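Local coordinates for surface presentation of antigens protein SpaO (Shigella flexneri, PDB 4TT9), which is required for surface presentation and secretion of the Ipa invasion antigens and for host-cell invasion, as a C-ring protein of the type III secretion system, at residues D22-E27 / N55-G60; D49-V54 / G66-I71. One frame throughout, in Å; residues are numbered along the deposited sequence.

Contact 1. Residues D22-E27 / N55-G60; sequences DFILLE and NIKVNG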
# COMPACT_ATOMS: atom_id res chain seq x y z
N ASP B 22 -3.77 -4.40 -5.07
CA ASP B 22 -3.40 -3.33 -4.15
C ASP B 22 -2.07 -3.67 -3.48
O ASP B 22 -1.83 -4.82 -3.12
CB ASP B 22 -4.48 -3.13 -3.08
CG ASP B 22 -5.58 -2.17 -3.51
OD1 ASP B 22 -5.33 -1.32 -4.37
OD2 ASP B 22 -6.70 -2.27 -2.96
N PHE B 23 -1.21 -2.67 -3.32
CA PHE B 23 0.02 -2.86 -2.57
C PHE B 23 -0.07 -2.04 -1.30
O PHE B 23 0.02 -0.82 -1.32
CB PHE B 23 1.23 -2.50 -3.42
CG PHE B 23 1.42 -3.40 -4.61
CD1 PHE B 23 2.25 -4.50 -4.54
CD2 PHE B 23 0.75 -3.15 -5.80
CE1 PHE B 23 2.42 -5.34 -5.63
CE2 PHE B 23 0.91 -3.99 -6.90
CZ PHE B 23 1.75 -5.08 -6.81
N ILE B 24 -0.24 -2.74 -0.18
CA ILE B 24 -0.75 -2.16 1.05
C ILE B 24 0.31 -2.19 2.14
O ILE B 24 0.80 -3.25 2.51
CB ILE B 24 -1.99 -2.95 1.52
CG1 ILE B 24 -3.17 -2.64 0.61
CG2 ILE B 24 -2.32 -2.66 2.97
CD1 ILE B 24 -4.45 -3.21 1.09
N LEU B 25 0.66 -1.01 2.64
CA LEU B 25 1.75 -0.87 3.59
C LEU B 25 1.29 -1.13 5.01
O LEU B 25 1.99 -1.77 5.80
CB LEU B 25 2.33 0.53 3.50
CG LEU B 25 2.91 0.89 2.13
CD1 LEU B 25 3.50 2.29 2.13
CD2 LEU B 25 3.96 -0.11 1.75
N LEU B 26 0.10 -0.65 5.33
CA LEU B 26 -0.38 -0.69 6.70
C LEU B 26 -1.88 -0.55 6.72
O LEU B 26 -2.45 0.23 5.96
CB LEU B 26 0.23 0.47 7.50
CG LEU B 26 0.02 0.42 9.01
CD1 LEU B 26 0.92 -0.64 9.62
CD2 LEU B 26 0.28 1.77 9.63
N GLU B 27 -2.53 -1.33 7.59
CA GLU B 27 -3.93 -1.13 7.90
C GLU B 27 -3.97 -0.81 9.37
O GLU B 27 -3.54 -1.62 10.20
CB GLU B 27 -4.75 -2.39 7.65
CG GLU B 27 -5.02 -2.72 6.20
CD GLU B 27 -5.91 -3.94 6.04
OE1 GLU B 27 -6.39 -4.47 7.07
OE2 GLU B 27 -6.13 -4.37 4.89
N ASN B 55 1.55 -6.05 1.94
CA ASN B 55 0.52 -7.04 1.67
C ASN B 55 -0.02 -6.85 0.27
O ASN B 55 -0.38 -5.74 -0.11
CB ASN B 55 -0.64 -6.89 2.65
CG ASN B 55 -0.26 -7.32 4.04
OD1 ASN B 55 0.75 -7.99 4.23
ND2 ASN B 55 -1.07 -6.96 5.01
N ILE B 56 -0.07 -7.93 -0.50
CA ILE B 56 -0.55 -7.81 -1.86
C ILE B 56 -1.97 -8.35 -1.91
O ILE B 56 -2.22 -9.49 -1.53
CB ILE B 56 0.36 -8.52 -2.85
CG1 ILE B 56 1.82 -8.20 -2.51
CG2 ILE B 56 0.02 -8.12 -4.28
CD1 ILE B 56 2.84 -8.88 -3.38
N LYS B 57 -2.89 -7.50 -2.37
CA LYS B 57 -4.30 -7.84 -2.41
C LYS B 57 -4.79 -7.82 -3.84
O LYS B 57 -4.39 -6.96 -4.62
CB LYS B 57 -5.12 -6.86 -1.58
CG LYS B 57 -5.05 -7.05 -0.07
CD LYS B 57 -6.13 -6.22 0.59
CE LYS B 57 -6.27 -6.52 2.07
NZ LYS B 57 -7.29 -5.62 2.70
N VAL B 58 -5.66 -8.76 -4.18
CA VAL B 58 -6.30 -8.75 -5.48
C VAL B 58 -7.80 -8.70 -5.24
O VAL B 58 -8.35 -9.60 -4.61
CB VAL B 58 -5.96 -10.00 -6.28
CG1 VAL B 58 -6.74 -10.03 -7.58
CG2 VAL B 58 -4.47 -10.05 -6.57
N ASN B 59 -8.46 -7.65 -5.72
CA ASN B 59 -9.89 -7.44 -5.45
C ASN B 59 -10.26 -7.59 -3.98
O ASN B 59 -11.32 -8.13 -3.66
CB ASN B 59 -10.77 -8.36 -6.32
CG ASN B 59 -10.68 -8.02 -7.78
OD1 ASN B 59 -10.15 -6.97 -8.15
ND2 ASN B 59 -11.20 -8.88 -8.63
N GLY B 60 -9.37 -7.12 -3.10
CA GLY B 60 -9.63 -7.15 -1.68
C GLY B 60 -9.18 -8.42 -1.01
O GLY B 60 -9.22 -8.52 0.22
O HOH W 1 -7.67 -5.40 -3.57
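Asn55 and Ile24 form a hydrogen-bonded antiparallel pair. Asn55 N donates a hydrogen bond to Ile24 O at 3.0 Å, and Ile24 N returns a bond to Asn55 O. The amide oxygen OD1 of Asn55 is taken by His65 of strand 61-70. Ile56 faces Phe23 in a non-hydrogen-bonded pair. Their side chains lie side by side, and Ile56 CG2 reaches Phe23 CE1 at 3.9 Å, oblique to the ring. Lys57 pairs with Asp22 through two more backbone bonds, of which Asp22 N to Lys57 O is the shorter at 2.7 Å. Lys57 is the residue most covered by the other segment. Extended beyond CG (chi2 -167°), its side chain runs over Ile24, and its CD sits 3.5 Å from Ile24 CD1. Its NZ then meets Glu27 OE2 in a salt bridge of 2.8 Å, nearly in line with the C-O bond. Glu27 comes from the opposite direction, beyond the corner at Leu25. At Gly60 the strand has ended, and a water may bridge Gly60 N and Asp22 OD2. Strand 54-58 lies between strands 18-31 and 61-70 in the antiparallel sheet of this SpoA domain. Phe23 and Ile56 pack on Ile77 of strand 75-79. Asp22 to Ile24, and Leu26 and Glu27, also pair antiparallel with a strand of the second subunit, whose Phe44 and Phe46 meet the Phe23 ring edge-to-face.

Contact 2. Residues D49-V54 / G66-I71; sequences DIVKHV and GELVSI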
# COMPACT_ATOMS: atom_id res chain seq x y z
N ASP B 49 9.71 -2.61 9.85
CA ASP B 49 9.33 -3.75 9.04
C ASP B 49 8.27 -3.33 8.05
O ASP B 49 7.52 -4.17 7.55
CB ASP B 49 8.78 -4.86 9.92
CG ASP B 49 9.74 -5.27 10.99
OD1 ASP B 49 10.38 -4.37 11.55
OD2 ASP B 49 9.85 -6.48 11.25
N ILE B 50 8.20 -2.04 7.76
CA ILE B 50 7.09 -1.55 6.96
C ILE B 50 7.36 -1.68 5.47
O ILE B 50 6.43 -1.72 4.68
CB ILE B 50 6.72 -0.09 7.33
CG1 ILE B 50 5.22 0.13 7.13
CG2 ILE B 50 7.55 0.92 6.55
CD1 ILE B 50 4.39 -0.53 8.19
N VAL B 51 8.63 -1.76 5.10
CA VAL B 51 8.99 -1.86 3.70
C VAL B 51 9.18 -3.33 3.31
O VAL B 51 9.23 -3.68 2.13
CB VAL B 51 10.24 -1.02 3.39
CG1 VAL B 51 9.89 0.45 3.32
CG2 VAL B 51 11.32 -1.24 4.45
N LYS B 52 9.27 -4.17 4.33
CA LYS B 52 9.55 -5.59 4.15
C LYS B 52 8.31 -6.45 4.34
O LYS B 52 8.39 -7.68 4.24
CB LYS B 52 10.63 -6.02 5.13
CG LYS B 52 11.96 -5.32 4.94
CD LYS B 52 12.56 -5.62 3.58
CE LYS B 52 13.89 -4.93 3.40
NZ LYS B 52 14.28 -4.88 1.97
N HIS B 53 7.18 -5.82 4.63
CA HIS B 53 5.92 -6.55 4.84
C HIS B 53 4.75 -5.89 4.13
O HIS B 53 3.72 -5.63 4.75
CB HIS B 53 5.60 -6.66 6.33
CG HIS B 53 6.54 -7.55 7.09
ND1 HIS B 53 7.81 -7.15 7.46
CD2 HIS B 53 6.39 -8.81 7.56
CE1 HIS B 53 8.40 -8.14 8.12
NE2 HIS B 53 7.56 -9.15 8.19
N VAL B 54 4.90 -5.62 2.84
CA VAL B 54 3.79 -5.14 2.03
C VAL B 54 2.85 -6.30 1.78
O VAL B 54 3.29 -7.41 1.45
CB VAL B 54 4.26 -4.65 0.67
CG1 VAL B 54 3.19 -3.82 0.01
CG2 VAL B 54 5.52 -3.84 0.84
N GLY B 66 4.94 -8.84 0.03
CA GLY B 66 6.16 -8.51 -0.68
C GLY B 66 7.04 -7.47 -0.00
O GLY B 66 6.67 -6.88 1.01
N GLU B 67 8.20 -7.23 -0.59
CA GLU B 67 9.14 -6.27 -0.03
C GLU B 67 9.36 -5.16 -1.04
O GLU B 67 9.59 -5.42 -2.22
CB GLU B 67 10.47 -6.97 0.27
CG GLU B 67 10.29 -8.36 0.87
CD GLU B 67 11.49 -9.26 0.63
OE1 GLU B 67 12.62 -8.73 0.57
OE2 GLU B 67 11.31 -10.50 0.51
N LEU B 68 9.29 -3.91 -0.58
CA LEU B 68 9.53 -2.79 -1.47
C LEU B 68 11.02 -2.60 -1.61
O LEU B 68 11.74 -2.55 -0.61
CB LEU B 68 8.88 -1.52 -0.92
CG LEU B 68 9.23 -0.16 -1.54
CD1 LEU B 68 8.74 -0.08 -2.95
CD2 LEU B 68 8.63 0.95 -0.72
N VAL B 69 11.49 -2.52 -2.85
CA VAL B 69 12.89 -2.28 -3.11
C VAL B 69 13.08 -1.15 -4.11
O VAL B 69 12.23 -0.93 -4.98
CB VAL B 69 13.59 -3.55 -3.62
CG1 VAL B 69 13.61 -4.62 -2.54
CG2 VAL B 69 12.91 -4.07 -4.87
N SER B 70 14.18 -0.42 -3.99
CA SER B 70 14.54 0.54 -5.02
C SER B 70 15.14 -0.25 -6.15
O SER B 70 15.82 -1.24 -5.92
CB SER B 70 15.59 1.52 -4.52
OG SER B 70 15.48 1.73 -3.13
N ILE B 71 14.90 0.17 -7.38
CA ILE B 71 15.60 -0.45 -8.48
C ILE B 71 16.13 0.66 -9.37
O ILE B 71 16.11 1.84 -8.98
CB ILE B 71 14.71 -1.41 -9.26
CG1 ILE B 71 13.59 -0.66 -9.97
CG2 ILE B 71 14.10 -2.45 -8.35
CD1 ILE B 71 12.63 -1.56 -10.71
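Val54 and Gly66 pair tightly where strand 54-58 begins. Gly66 N donates to Val54 O at 2.6 Å. In return Val54 N reaches Gly66 O at 2.8 Å, with a more bent N-H...O angle of 139°. Val54 also leans on this glycine with its side chain. Its chi1 of -165° puts CG1 anti to the backbone N and leaves CG2 beside it, 3.3 Å from Gly66 O. The same CG2 methyl touches Leu68 CB at 4.4 Å. Three residues earlier, Val51 O receives Leu68 N at 2.7 Å, nearly along its C=O axis. Val51 CG1 and Leu68 CD2 close the apolar side, where both residues also pack against the second subunit, on Tyr75 and Leu68 of that chain. The other side is looser and open to solvent. There Lys52 bends at chi2 and passes obliquely over Glu67, its CD 4.1 Å from Glu67 CB. Lys52 NZ stays 4.4 Å from Glu67 OE1, too long for a salt bridge. In this FliN-like SpoA domain, the loop leading from strand 43-45 into strand 54-58 is thus fastened to strand 61-70 chiefly by backbone bonds and buried aliphatic groups. The surface charges probably add only a weak, long-range attraction.

Contacts 1 and 2 share one piece of chain: strand 54-58 pairs with strand 18-31 in contact 1, and its first residue pairs with strand 61-70 in contact 2. The centre of contact 1 lies about 4 Å from the centre of the chain, that of contact 2 about 9 Å. No touching residue of contact 1 is exposed, while contact 2 has exposed ones, such as Lys52. The first is regular strand pairing with a salt bridge on one face. The second joins a loop and the first residue of strand 54-58 to strand 61-70, without a salt bridge. They touch through packing of Val54 CG1 on Ile24 O and of Ile50 on Leu25 and Leu26. Both reach the second subunit, contact 1 by strand pairing and aromatic rings, contact 2 by side-chain packing.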